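PDB 2Q0Y: GCN5-related N-acetyltransferase from Ralstonia eutropha JMP134, which probably transfers an acyl group, most likely acetyl from acetyl-CoA, to an amine acceptor that is not known. Local coordinates for residues W56-L70 with I104-F116. Residues are numbered along the deposited sequence; the frame is centred on the assembly and turned at random.
Sequences WVMEEGGAPLAGIGL and IGQALMNRAEAEF. With ZN (zinc ion), chain B; EDO (1,2-ethanediol), chain F.
Leu108 plugs helix 104-116 into the beta hairpin 56-70, its CD1 3.7 Å from Ala66 CB and its CD2 4.0 Å from Trp56 CB. In this GNAT fold the helix lies on one face of the central sheet, running 28° from strand 63-70; in the family its N-terminal end adjoins the loop that receives the acetyl-CoA pyrophosphate. Apolar contacts dominate. Ile104 CG2 sits on Ala66 CB and on the base of Met58, a selenomethionine whose chain, bent at chi2 and chi3, brings CE to Ala107 CB. Ile68 swings CG1 to the side away from its own amide nitrogen (chi1 -165°), which brings CD1 to SE of selenomethionine Met109 at 3.8 Å and Ala112 CB at 4.0 Å, while Leu70 fits between Ala112, the Glu115 methylenes and the Phe116 ring. Ile90 of strand 86-95 backs Ile68, Ala112 and Phe116. At the hairpin turn, Glu60 OE1 binds zinc together with His99. The aromatic contact lies at the more open margin: Arg111 CB makes a CH-pi contact over the five-membered ring of Trp56, 3.8 Å from its centroid. Glu115, salt-bridged through OE2 to Arg119, places OE1 at the indole edge, 3.4 Å from Trp56 CZ2.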
loop_
_atom_site.group_PDB
_atom_site.type_symbol
_atom_site.label_atom_id
_atom_site.label_comp_id
_atom_site.label_asym_id
_atom_site.label_seq_id
_atom_site.Cartn_x
_atom_site.Cartn_y
_atom_site.Cartn_z
ATOM N N TRP A 56 15.236 6.233 -11.574
ATOM C CA TRP A 56 15.868 6.783 -12.750
ATOM C C TRP A 56 15.858 8.295 -12.653
ATOM O O TRP A 56 14.937 8.882 -12.062
ATOM C CB TRP A 56 15.106 6.342 -14.004
ATOM C CG TRP A 56 14.891 4.858 -14.130
ATOM C CD1 TRP A 56 13.779 4.145 -13.759
ATOM C CD2 TRP A 56 15.809 3.911 -14.677
ATOM N NE1 TRP A 56 13.958 2.801 -14.040
ATOM C CE2 TRP A 56 15.200 2.636 -14.596
ATOM C CE3 TRP A 56 17.094 4.014 -15.208
ATOM C CZ2 TRP A 56 15.836 1.475 -15.050
ATOM C CZ3 TRP A 56 17.722 2.862 -15.674
ATOM C CH2 TRP A 56 17.099 1.614 -15.582
ATOM N N VAL A 57 16.865 8.918 -13.247
ATOM C CA VAL A 57 16.999 10.373 -13.285
ATOM C C VAL A 57 17.072 10.832 -14.751
ATOM O O VAL A 57 17.800 10.247 -15.547
ATOM C CB VAL A 57 18.266 10.812 -12.519
ATOM C CG1 VAL A 57 18.470 12.301 -12.586
ATOM C CG2 VAL A 57 18.189 10.335 -11.047
HETATM N N MSE A 58 16.299 11.856 -15.121
HETATM C CA MSE A 58 16.426 12.484 -16.440
HETATM C C MSE A 58 17.299 13.731 -16.332
HETATM O O MSE A 58 17.060 14.606 -15.490
HETATM C CB MSE A 58 15.062 12.877 -17.009
HETATM C CG MSE A 58 15.084 13.284 -18.463
HETATM SE SE MSE A 58 15.311 11.703 -19.603
HETATM C CE MSE A 58 13.593 10.909 -19.355
ATOM N N GLU A 59 18.302 13.810 -17.195
ATOM C CA GLU A 59 19.267 14.899 -17.185
ATOM C C GLU A 59 19.354 15.606 -18.531
ATOM O O GLU A 59 19.200 14.984 -19.573
ATOM C CB GLU A 59 20.666 14.380 -16.860
ATOM C CG GLU A 59 20.762 13.613 -15.592
ATOM C CD GLU A 59 22.186 13.307 -15.242
ATOM O OE1 GLU A 59 22.960 12.951 -16.154
ATOM O OE2 GLU A 59 22.522 13.436 -14.056
ATOM N N GLU A 60 19.564 16.916 -18.461
ATOM C CA GLU A 60 19.812 17.753 -19.624
ATOM C C GLU A 60 21.270 18.164 -19.547
ATOM O O GLU A 60 21.674 18.870 -18.630
ATOM C CB GLU A 60 18.911 19.003 -19.623
ATOM C CG GLU A 60 19.292 20.046 -20.670
ATOM C CD GLU A 60 18.331 21.220 -20.746
ATOM O OE1 GLU A 60 17.401 21.278 -19.926
ATOM O OE2 GLU A 60 18.512 22.089 -21.639
ATOM N N GLY A 61 22.072 17.704 -20.494
ATOM C CA GLY A 61 23.491 18.004 -20.463
ATOM C C GLY A 61 24.106 17.725 -19.109
ATOM O O GLY A 61 24.885 18.531 -18.611
ATOM N N GLY A 62 23.741 16.598 -18.501
ATOM C CA GLY A 62 24.278 16.223 -17.192
ATOM C C GLY A 62 23.616 16.831 -15.950
ATOM O O GLY A 62 23.998 16.495 -14.826
ATOM N N ALA A 63 22.631 17.718 -16.127
ATOM C CA ALA A 63 21.929 18.355 -14.991
ATOM C C ALA A 63 20.569 17.682 -14.750
ATOM O O ALA A 63 19.735 17.681 -15.646
ATOM C CB ALA A 63 21.707 19.828 -15.268
ATOM N N PRO A 64 20.349 17.106 -13.556
ATOM C CA PRO A 64 19.087 16.438 -13.276
ATOM C C PRO A 64 17.888 17.381 -13.307
ATOM O O PRO A 64 17.896 18.400 -12.616
ATOM C CB PRO A 64 19.294 15.870 -11.862
ATOM C CG PRO A 64 20.778 15.790 -11.707
ATOM C CD PRO A 64 21.261 17.011 -12.402
ATOM N N LEU A 65 16.887 17.016 -14.113
ATOM C CA LEU A 65 15.643 17.775 -14.288
ATOM C C LEU A 65 14.426 17.040 -13.732
ATOM O O LEU A 65 13.368 17.635 -13.553
ATOM C CB LEU A 65 15.367 17.974 -15.786
ATOM C CG LEU A 65 16.243 18.847 -16.664
ATOM C CD1 LEU A 65 15.555 18.958 -17.982
ATOM C CD2 LEU A 65 16.464 20.220 -16.062
ATOM N N ALA A 66 14.559 15.734 -13.529
ATOM C CA ALA A 66 13.427 14.904 -13.129
ATOM C C ALA A 66 13.918 13.595 -12.554
ATOM O O ALA A 66 15.035 13.157 -12.816
ATOM C CB ALA A 66 12.523 14.624 -14.308
ATOM N N GLY A 67 13.049 12.940 -11.797
ATOM C CA GLY A 67 13.376 11.656 -11.223
ATOM C C GLY A 67 12.136 10.865 -10.900
ATOM O O GLY A 67 11.037 11.418 -10.820
ATOM N N ILE A 68 12.328 9.567 -10.710
ATOM C CA ILE A 68 11.275 8.660 -10.289
ATOM C C ILE A 68 11.880 7.610 -9.366
ATOM O O ILE A 68 13.076 7.278 -9.466
ATOM C CB ILE A 68 10.554 8.031 -11.504
ATOM C CG1 ILE A 68 9.216 7.383 -11.097
ATOM C CG2 ILE A 68 11.486 7.045 -12.234
ATOM C CD1 ILE A 68 8.353 7.021 -12.314
ATOM N N GLY A 69 11.061 7.125 -8.439
ATOM C CA GLY A 69 11.479 6.088 -7.500
ATOM C C GLY A 69 10.654 4.830 -7.690
ATOM O O GLY A 69 9.476 4.905 -8.060
ATOM N N LEU A 70 11.254 3.679 -7.400
ATOM C CA LEU A 70 10.544 2.411 -7.450
ATOM C C LEU A 70 11.041 1.444 -6.382
ATOM O O LEU A 70 12.209 1.437 -6.017
ATOM C CB LEU A 70 10.625 1.778 -8.848
ATOM C CG LEU A 70 11.934 1.256 -9.414
ATOM C CD1 LEU A 70 12.194 -0.239 -9.078
ATOM C CD2 LEU A 70 11.940 1.450 -10.952
ATOM N N ILE A 104 8.607 13.900 -20.424
ATOM C CA ILE A 104 9.527 13.353 -19.411
ATOM C C ILE A 104 8.852 12.449 -18.400
ATOM O O ILE A 104 9.377 11.368 -18.084
ATOM C CB ILE A 104 10.323 14.478 -18.705
ATOM C CG1 ILE A 104 11.226 15.147 -19.735
ATOM C CG2 ILE A 104 11.150 13.929 -17.527
ATOM C CD1 ILE A 104 11.884 16.399 -19.228
ATOM N N GLY A 105 7.721 12.880 -17.851
ATOM C CA GLY A 105 7.010 12.083 -16.874
ATOM C C GLY A 105 6.591 10.732 -17.444
ATOM O O GLY A 105 6.758 9.695 -16.812
ATOM N N GLN A 106 6.053 10.743 -18.648
ATOM C CA GLN A 106 5.672 9.489 -19.307
ATOM C C GLN A 106 6.887 8.603 -19.587
ATOM O O GLN A 106 6.838 7.386 -19.396
ATOM C CB GLN A 106 4.894 9.784 -20.577
ATOM C CG GLN A 106 4.488 8.523 -21.324
ATOM C CD GLN A 106 3.448 8.763 -22.392
ATOM O OE1 GLN A 106 3.150 9.902 -22.744
ATOM N NE2 GLN A 106 2.885 7.678 -22.916
ATOM N N ALA A 107 7.999 9.218 -19.989
ATOM C CA ALA A 107 9.247 8.483 -20.231
ATOM C C ALA A 107 9.771 7.799 -18.965
ATOM O O ALA A 107 10.155 6.626 -18.996
ATOM C CB ALA A 107 10.287 9.397 -20.796
ATOM N N LEU A 108 9.772 8.518 -17.850
ATOM C CA LEU A 108 10.174 7.939 -16.570
ATOM C C LEU A 108 9.208 6.851 -16.112
ATOM O O LEU A 108 9.636 5.811 -15.614
ATOM C CB LEU A 108 10.306 9.020 -15.495
ATOM C CG LEU A 108 11.513 9.950 -15.658
ATOM C CD1 LEU A 108 11.485 11.086 -14.654
ATOM C CD2 LEU A 108 12.808 9.181 -15.530
HETATM N N MSE A 109 7.908 7.072 -16.292
HETATM C CA MSE A 109 6.953 6.014 -15.980
HETATM C C MSE A 109 7.211 4.771 -16.825
HETATM O O MSE A 109 7.139 3.652 -16.324
HETATM C CB MSE A 109 5.526 6.490 -16.175
HETATM C CG MSE A 109 5.020 7.445 -15.106
HETATM SE SE MSE A 109 4.699 6.592 -13.409
HETATM C CE MSE A 109 3.240 5.383 -13.910
ATOM N N ASN A 110 7.503 4.961 -18.103
ATOM C CA ASN A 110 7.804 3.832 -18.977
ATOM C C ASN A 110 9.020 3.068 -18.495
ATOM O O ASN A 110 9.018 1.823 -18.507
ATOM C CB ASN A 110 8.042 4.300 -20.421
ATOM C CG ASN A 110 6.762 4.615 -21.162
ATOM O OD1 ASN A 110 5.702 4.096 -20.852
ATOM N ND2 ASN A 110 6.874 5.451 -22.187
ATOM N N ARG A 111 10.055 3.796 -18.071
ATOM C CA ARG A 111 11.253 3.147 -17.527
ATOM C C ARG A 111 10.945 2.348 -16.260
ATOM O O ARG A 111 11.461 1.246 -16.076
ATOM C CB ARG A 111 12.364 4.141 -17.201
ATOM C CG ARG A 111 13.156 4.641 -18.387
ATOM C CD ARG A 111 14.411 3.770 -18.724
ATOM N NE ARG A 111 14.108 2.384 -19.119
ATOM C CZ ARG A 111 13.443 2.015 -20.226
ATOM N NH1 ARG A 111 12.982 2.912 -21.107
ATOM N NH2 ARG A 111 13.232 0.720 -20.463
ATOM N N ALA A 112 10.140 2.922 -15.377
ATOM C CA ALA A 112 9.764 2.243 -14.142
ATOM C C ALA A 112 8.961 0.989 -14.423
ATOM O O ALA A 112 9.243 -0.074 -13.849
ATOM C CB ALA A 112 8.975 3.187 -13.229
ATOM N N GLU A 113 7.949 1.100 -15.272
ATOM C CA GLU A 113 7.135 -0.067 -15.618
ATOM C C GLU A 113 7.976 -1.169 -16.296
ATOM O O GLU A 113 7.796 -2.349 -16.009
ATOM C CB GLU A 113 5.966 0.315 -16.503
ATOM C CG GLU A 113 4.958 1.220 -15.789
ATOM C CD GLU A 113 3.805 1.663 -16.673
ATOM O OE1 GLU A 113 3.608 1.117 -17.784
ATOM O OE2 GLU A 113 3.121 2.611 -16.253
ATOM N N ALA A 114 8.896 -0.775 -17.173
ATOM C CA ALA A 114 9.774 -1.734 -17.857
ATOM C C ALA A 114 10.701 -2.448 -16.877
ATOM O O ALA A 114 10.993 -3.631 -17.047
ATOM C CB ALA A 114 10.589 -1.039 -18.916
ATOM N N GLU A 115 11.169 -1.718 -15.864
ATOM C CA GLU A 115 11.996 -2.300 -14.820
ATOM C C GLU A 115 11.208 -3.360 -14.050
ATOM O O GLU A 115 11.710 -4.447 -13.812
ATOM C CB GLU A 115 12.529 -1.210 -13.892
ATOM C CG GLU A 115 13.426 -1.719 -12.810
ATOM C CD GLU A 115 14.756 -2.246 -13.334
ATOM O OE1 GLU A 115 15.171 -1.830 -14.426
ATOM O OE2 GLU A 115 15.378 -3.088 -12.634
ATOM N N PHE A 116 9.955 -3.063 -13.705
ATOM C CA PHE A 116 9.096 -4.060 -13.060
ATOM C C PHE A 116 8.906 -5.294 -13.957
ATOM O O PHE A 116 8.940 -6.427 -13.479
ATOM C CB PHE A 116 7.716 -3.479 -12.708
ATOM C CG PHE A 116 7.718 -2.503 -11.560
ATOM C CD1 PHE A 116 8.569 -2.654 -10.465
ATOM C CD2 PHE A 116 6.835 -1.445 -11.568
ATOM C CE1 PHE A 116 8.551 -1.751 -9.425
ATOM C CE2 PHE A 116 6.821 -0.524 -10.515
ATOM C CZ PHE A 116 7.680 -0.690 -9.449
HETATM ZN ZN ZN B . 15.976 22.618 -20.780
HETATM C C1 EDO F . 6.332 15.697 -17.994
HETATM O O1 EDO F . 6.359 14.745 -19.036
HETATM C C2 EDO F . 5.177 15.422 -17.067
HETATM O O2 EDO F . 5.214 16.378 -16.007
#